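Local coordinates for dihydroorotase (Saccharomyces cerevisiae S288C, PDB 6L0A), which catalyses the reversible, zinc-dependent interconversion of N-carbamoyl-L-aspartate and (S)-dihydroorotate, the third step of de novo pyrimidine biosynthesis, at residues 215-218 / 219-222; 233-236 / 237-240. One frame throughout, in Å; residues are numbered along the deposited sequence.

Interaction 1: residues 215-218 / 219-222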
ATOM      1  N   PHE C 215       3.832   5.591  14.285  1.00 14.38           N
ATOM      2  CA  PHE C 215       3.268   6.717  13.549  1.00 16.98           C
ATOM      3  C   PHE C 215       2.417   6.295  12.366  1.00 19.24           C
ATOM      4  O   PHE C 215       1.353   6.878  12.128  1.00 17.67           O
ATOM      5  CB  PHE C 215       4.387   7.616  13.005  1.00 14.56           C
ATOM      6  CG  PHE C 215       5.131   8.390  14.059  1.00 17.07           C
ATOM      7  CD1 PHE C 215       6.302   7.884  14.617  1.00 18.17           C
ATOM      8  CD2 PHE C 215       4.684   9.643  14.461  1.00 24.84           C
ATOM      9  CE1 PHE C 215       7.010   8.608  15.561  1.00 18.90           C
ATOM     10  CE2 PHE C 215       5.384  10.367  15.415  1.00 25.29           C
ATOM     11  CZ  PHE C 215       6.544   9.845  15.968  1.00 21.48           C
ATOM     12  N   LEU C 216       2.888   5.323  11.592  1.00 15.12           N
ATOM     13  CA  LEU C 216       2.353   5.070  10.261  1.00 15.24           C
ATOM     14  C   LEU C 216       1.145   4.155  10.291  1.00 15.29           C
ATOM     15  O   LEU C 216       0.996   3.294  11.163  1.00 13.22           O
ATOM     16  CB  LEU C 216       3.407   4.428   9.352  1.00 11.97           C
ATOM     17  CG  LEU C 216       4.661   5.206   8.972  1.00 15.94           C
ATOM     18  CD1 LEU C 216       5.579   4.314   8.143  1.00 15.09           C
ATOM     19  CD2 LEU C 216       4.319   6.476   8.212  1.00 19.55           C
ATOM     20  N   THR C 217       0.306   4.319   9.276  1.00 14.30           N
ATOM     21  CA  THR C 217      -0.770   3.397   8.972  1.00 12.07           C
ATOM     22  C   THR C 217      -0.735   3.166   7.467  1.00 13.19           C
ATOM     23  O   THR C 217       0.025   3.816   6.753  1.00 13.31           O
ATOM     24  CB  THR C 217      -2.107   3.976   9.433  1.00 17.70           C
ATOM     25  OG1 THR C 217      -3.044   2.918   9.627  1.00 33.97           O
ATOM     26  CG2 THR C 217      -2.616   4.931   8.416  1.00 12.65           C
ATOM     27  N   ILE C 218      -1.570   2.245   6.968  1.00 11.99           N
ATOM     28  CA  ILE C 218      -1.571   1.945   5.532  1.00 13.17           C
ATOM     29  C   ILE C 218      -1.791   3.204   4.691  1.00 13.05           C
ATOM     30  O   ILE C 218      -1.245   3.326   3.589  1.00 13.66           O
ATOM     31  CB  ILE C 218      -2.626   0.862   5.219  1.00 13.22           C
ATOM     32  CG1 ILE C 218      -2.593   0.484   3.737  1.00 16.74           C
ATOM     33  CG2 ILE C 218      -4.033   1.303   5.675  1.00 12.84           C
ATOM     34  CD1 ILE C 218      -3.406  -0.750   3.410  1.00 17.81           C
ATOM     35  N   ASP C 219      -2.579   4.161   5.193  1.00 15.84           N
ATOM     36  CA  ASP C 219      -2.815   5.386   4.431  1.00 15.25           C
ATOM     37  C   ASP C 219      -1.528   6.132   4.137  1.00 15.91           C
ATOM     38  O   ASP C 219      -1.444   6.856   3.141  1.00 17.33           O
ATOM     39  CB  ASP C 219      -3.761   6.319   5.188  1.00 18.11           C
ATOM     40  CG  ASP C 219      -5.195   5.924   5.038  1.00 24.42           C
ATOM     41  OD1 ASP C 219      -5.461   4.723   4.875  1.00 18.74           O
ATOM     42  OD2 ASP C 219      -6.061   6.814   5.113  1.00 34.80           O
ATOM     43  N   ASP C 220      -0.530   6.001   4.999  1.00 14.72           N
ATOM     44  CA  ASP C 220       0.688   6.782   4.835  1.00 15.82           C
ATOM     45  C   ASP C 220       1.664   6.193   3.832  1.00 14.88           C
ATOM     46  O   ASP C 220       2.532   6.929   3.349  1.00 17.33           O
ATOM     47  CB  ASP C 220       1.393   6.942   6.184  1.00 15.86           C
ATOM     48  CG  ASP C 220       0.528   7.639   7.201  1.00 22.84           C
ATOM     49  OD1 ASP C 220       0.021   8.736   6.888  1.00 25.27           O
ATOM     50  OD2 ASP C 220       0.347   7.102   8.311  1.00 20.26           O
ATOM     51  N   TRP C 221       1.570   4.900   3.498  1.00 12.67           N
ATOM     52  CA  TRP C 221       2.479   4.355   2.498  1.00 15.03           C
ATOM     53  C   TRP C 221       1.806   3.978   1.188  1.00 12.64           C
ATOM     54  O   TRP C 221       2.518   3.716   0.213  1.00 16.39           O
ATOM     55  CB  TRP C 221       3.266   3.140   3.042  1.00 14.09           C
ATOM     56  CG  TRP C 221       2.452   1.944   3.468  1.00 13.50           C
ATOM     57  CD1 TRP C 221       2.057   1.636   4.737  1.00 12.11           C
ATOM     58  CD2 TRP C 221       1.980   0.875   2.631  1.00 13.77           C
ATOM     59  NE1 TRP C 221       1.339   0.461   4.742  1.00 11.81           N
ATOM     60  CE2 TRP C 221       1.288  -0.033   3.465  1.00 12.96           C
ATOM     61  CE3 TRP C 221       2.083   0.593   1.257  1.00 15.07           C
ATOM     62  CZ2 TRP C 221       0.681  -1.191   2.973  1.00 14.08           C
ATOM     63  CZ3 TRP C 221       1.484  -0.559   0.770  1.00 17.66           C
ATOM     64  CH2 TRP C 221       0.793  -1.433   1.621  1.00 13.04           C
ATOM     65  N   ALA C 222       0.474   4.000   1.111  1.00 13.87           N
ATOM     66  CA  ALA C 222      -0.195   3.521  -0.102  1.00 18.41           C
ATOM     67  C   ALA C 222       0.344   4.209  -1.364  1.00 17.23           C
ATOM     68  O   ALA C 222       0.623   3.552  -2.372  1.00 19.80           O
ATOM     69  CB  ALA C 222      -1.708   3.720   0.027  1.00 17.63           C
TER
HETATM   70  O   HOH W   1       1.505   9.367  10.294  1.00 35.62           O
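T217 and D220 form the aspartate-to-backbone half of a capping box at the start of the short helix 218-221: the aspartate, three residues on, turns its carboxylate back to take the backbone N-H of T217. T217 OG1, which would give the reciprocal bond, instead bonds to K234 O. The bond from T217 N to D220 OD2 is 2.9 Å long with an N-H...O angle of 153°, and it meets the oxygen on its anti side, somewhat out of the carboxylate plane. D220 reaches it with CG beside its own backbone N (chi1 -60°), and its short side chain suits so tight a turn. A water donates to both D220 OD2 and F215 O, so two donors grip this carboxylate oxygen. D220 N bonds to the backbone oxygen T217 O at 2.9 Å, closing the turn through the main chain. L216 CD2 rests on D220 CB at 3.6 Å, giving the acid an apolar flank.

W221 N bonds to I218 O, and that oxygen lies 3.8 Å above one face of the indole, toward its rim. Having CG between backbone N and carbonyl carbon (chi1 61°) folds the ring back alongside I218, whose CG1 touches W221 CZ2. Replacing W221 by an alanine would take away the indole, and I218 CG1 would probably lose its aromatic neighbour, A233 O its N-H donor and W221 of the second subunit its ring partner. The turn follows strand 205-209; F215 packs on helix 283-293.

Interaction 2: residues 233-236 / 237-240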
ATOM      1  N   ALA C 233       2.875  -1.151   7.541  1.00 10.57           N
ATOM      2  CA  ALA C 233       2.011  -0.516   8.530  1.00 12.75           C
ATOM      3  C   ALA C 233       0.554  -0.810   8.193  1.00 11.07           C
ATOM      4  O   ALA C 233       0.156  -0.791   7.021  1.00 10.67           O
ATOM      5  CB  ALA C 233       2.264   0.996   8.567  1.00 12.56           C
ATOM      6  N   LYS C 234      -0.244  -1.107   9.209  1.00 10.00           N
ATOM      7  CA  LYS C 234      -1.558  -1.710   9.012  1.00 11.52           C
ATOM      8  C   LYS C 234      -2.642  -0.706   9.418  1.00 13.55           C
ATOM      9  O   LYS C 234      -2.552   0.455   9.001  1.00 13.25           O
ATOM     10  CB  LYS C 234      -1.611  -3.047   9.737  1.00 12.71           C
ATOM     11  CG  LYS C 234      -0.642  -4.045   9.094  1.00 13.54           C
ATOM     12  CD  LYS C 234      -0.512  -5.328   9.880  1.00 13.81           C
ATOM     13  CE  LYS C 234       0.327  -6.344   9.103  1.00 11.43           C
ATOM     14  NZ  LYS C 234       1.795  -6.006   8.932  1.00 12.49           N
ATOM     15  N   LEU C 235      -3.644  -1.096  10.175  1.00 11.62           N
ATOM     16  CA  LEU C 235      -4.820  -0.255  10.336  1.00 15.38           C
ATOM     17  C   LEU C 235      -4.704   0.612  11.584  1.00 17.72           C
ATOM     18  O   LEU C 235      -3.852   0.375  12.449  1.00 13.29           O
ATOM     19  CB  LEU C 235      -6.062  -1.132  10.407  1.00 16.36           C
ATOM     20  CG  LEU C 235      -6.200  -2.094   9.228  1.00 17.81           C
ATOM     21  CD1 LEU C 235      -7.507  -2.872   9.323  1.00 25.00           C
ATOM     22  CD2 LEU C 235      -6.114  -1.332   7.921  1.00 17.43           C
ATOM     23  N   PRO C 236      -5.533   1.653  11.706  1.00 16.66           N
ATOM     24  CA  PRO C 236      -5.500   2.452  12.946  1.00 17.83           C
ATOM     25  C   PRO C 236      -5.650   1.628  14.221  1.00 15.76           C
ATOM     26  O   PRO C 236      -5.018   1.964  15.233  1.00 20.73           O
ATOM     27  CB  PRO C 236      -6.672   3.426  12.748  1.00 21.45           C
ATOM     28  CG  PRO C 236      -6.751   3.600  11.267  1.00 22.51           C
ATOM     29  CD  PRO C 236      -6.452   2.240  10.705  1.00 17.80           C
ATOM     30  N   ASN C 237      -6.460   0.565  14.212  1.00 19.11           N
ATOM     31  CA  ASN C 237      -6.603  -0.270  15.407  1.00 20.24           C
ATOM     32  C   ASN C 237      -5.295  -0.973  15.754  1.00 20.59           C
ATOM     33  O   ASN C 237      -4.990  -1.190  16.934  1.00 19.54           O
ATOM     34  CB  ASN C 237      -7.718  -1.301  15.199  1.00 22.76           C
ATOM     35  CG  ASN C 237      -7.827  -2.308  16.347  1.00 34.00           C
ATOM     36  OD1 ASN C 237      -8.310  -1.981  17.437  1.00 34.67           O
ATOM     37  ND2 ASN C 237      -7.396  -3.545  16.098  1.00 31.66           N
ATOM     38  N   ASP C 238      -4.519  -1.351  14.744  1.00 17.92           N
ATOM     39  CA  ASP C 238      -3.205  -1.931  14.995  1.00 15.56           C
ATOM     40  C   ASP C 238      -2.250  -0.893  15.566  1.00 16.36           C
ATOM     41  O   ASP C 238      -1.595  -1.135  16.586  1.00 18.69           O
ATOM     42  CB  ASP C 238      -2.651  -2.523  13.700  1.00 14.84           C
ATOM     43  CG  ASP C 238      -3.546  -3.581  13.137  1.00 16.06           C
ATOM     44  OD1 ASP C 238      -3.791  -4.565  13.868  1.00 18.45           O
ATOM     45  OD2 ASP C 238      -4.003  -3.440  11.973  1.00 16.63           O
ATOM     46  N   LYS C 239      -2.154   0.275  14.927  1.00 16.11           N
ATOM     47  CA  LYS C 239      -1.272   1.303  15.460  1.00 18.42           C
ATOM     48  C   LYS C 239      -1.642   1.653  16.900  1.00 21.19           C
ATOM     49  O   LYS C 239      -0.754   1.895  17.731  1.00 16.99           O
ATOM     50  CB  LYS C 239      -1.299   2.551  14.581  1.00 17.29           C
ATOM     51  CG  LYS C 239      -0.417   3.662  15.127  1.00 18.66           C
ATOM     52  CD  LYS C 239      -0.338   4.851  14.182  1.00 22.15           C
ATOM     53  CE  LYS C 239      -1.382   5.890  14.536  1.00 31.78           C
ATOM     54  NZ  LYS C 239      -1.058   7.188  13.891  1.00 34.22           N
ATOM     55  N   LYS C 240      -2.949   1.670  17.215  1.00 17.48           N
ATOM     56  CA  LYS C 240      -3.388   1.922  18.589  1.00 22.26           C
ATOM     57  C   LYS C 240      -2.807   0.893  19.547  1.00 19.96           C
ATOM     58  O   LYS C 240      -2.328   1.248  20.631  1.00 20.74           O
ATOM     59  CB  LYS C 240      -4.923   1.920  18.675  1.00 22.44           C
ATOM     60  CG  LYS C 240      -5.518   1.469  20.045  1.00 27.08           C
ATOM     61  CD  LYS C 240      -6.831   2.204  20.370  1.00 36.25           C
ATOM     62  CE  LYS C 240      -7.804   1.411  21.276  1.00 28.33           C
ATOM     63  NZ  LYS C 240      -7.179   0.419  22.214  1.00 35.28           N
TER
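L235 and D238 make one half of a capping box at the start of helix 236-246, with L235 in the N-cap position and D238 three residues further on. The side-chain bond runs from L235 N to D238 OD2, 3.0 Å long and fairly straight at 160°, and it uses the anti lone pair of the oxygen. D238 has CG anti to its carbonyl carbon and beside its backbone N (chi1 -59°), which swings the carboxylate back past the helix start. Leucine has no polar side chain with which to return the bond, so the aspartate supplies the side-chain part of this cap. An acid suits the place further because its negative charge would probably interact favourably with the N-terminal end of the helix dipole. The other oxygen, D238 OD1, accepts from E184 N, and N237 ND2 bonds to the E184 side chain. K234 runs its long chain away from the cap, where NZ bonds to T182 OG1 and V232 O.

The backbone bonds are those of a first helical turn. K239 N points almost straight at L235 O, with an N-H...O angle of 168°, and K240 N bonds to P236 O at 2.9 Å. P236 is well suited to the first turn: it has no N-H to give, none is needed there, and its ring fixes phi near the helical value.

Packing completes the contact. P236 lies on P150 of the second subunit. Two methylene carbons lie against D238 OD2. The L235 side chain runs alongside that of D238, in the same direction, with L235 CB 3.5 Å from D238 OD2. At the base of the lysine, K234 CB comes to 3.3 Å from D238 OD2.

Interaction 1 comes first along the chain and interaction 2 follows in series, their centres about 9 Å apart. Both belong to the connection between the neighbouring parallel strands 205-209 and 253-255 of the TIM-barrel-type fold: the short helix 218-221 interrupts the loop, and helix 236-246 leads on to the next strand. The two turns touch directly. T217 OG1 lies 2.6 Å from K234 O, a probable hydrogen bond, and F215 O accepts from K239 NZ in helix 236-246, so the chain leading into each helix is tied to the other turn. Both contacts also meet the second subunit, so this connection forms part of the subunit interface, with the side chains of L216 and K234 about 13 and 10 Å from a bound zinc ion.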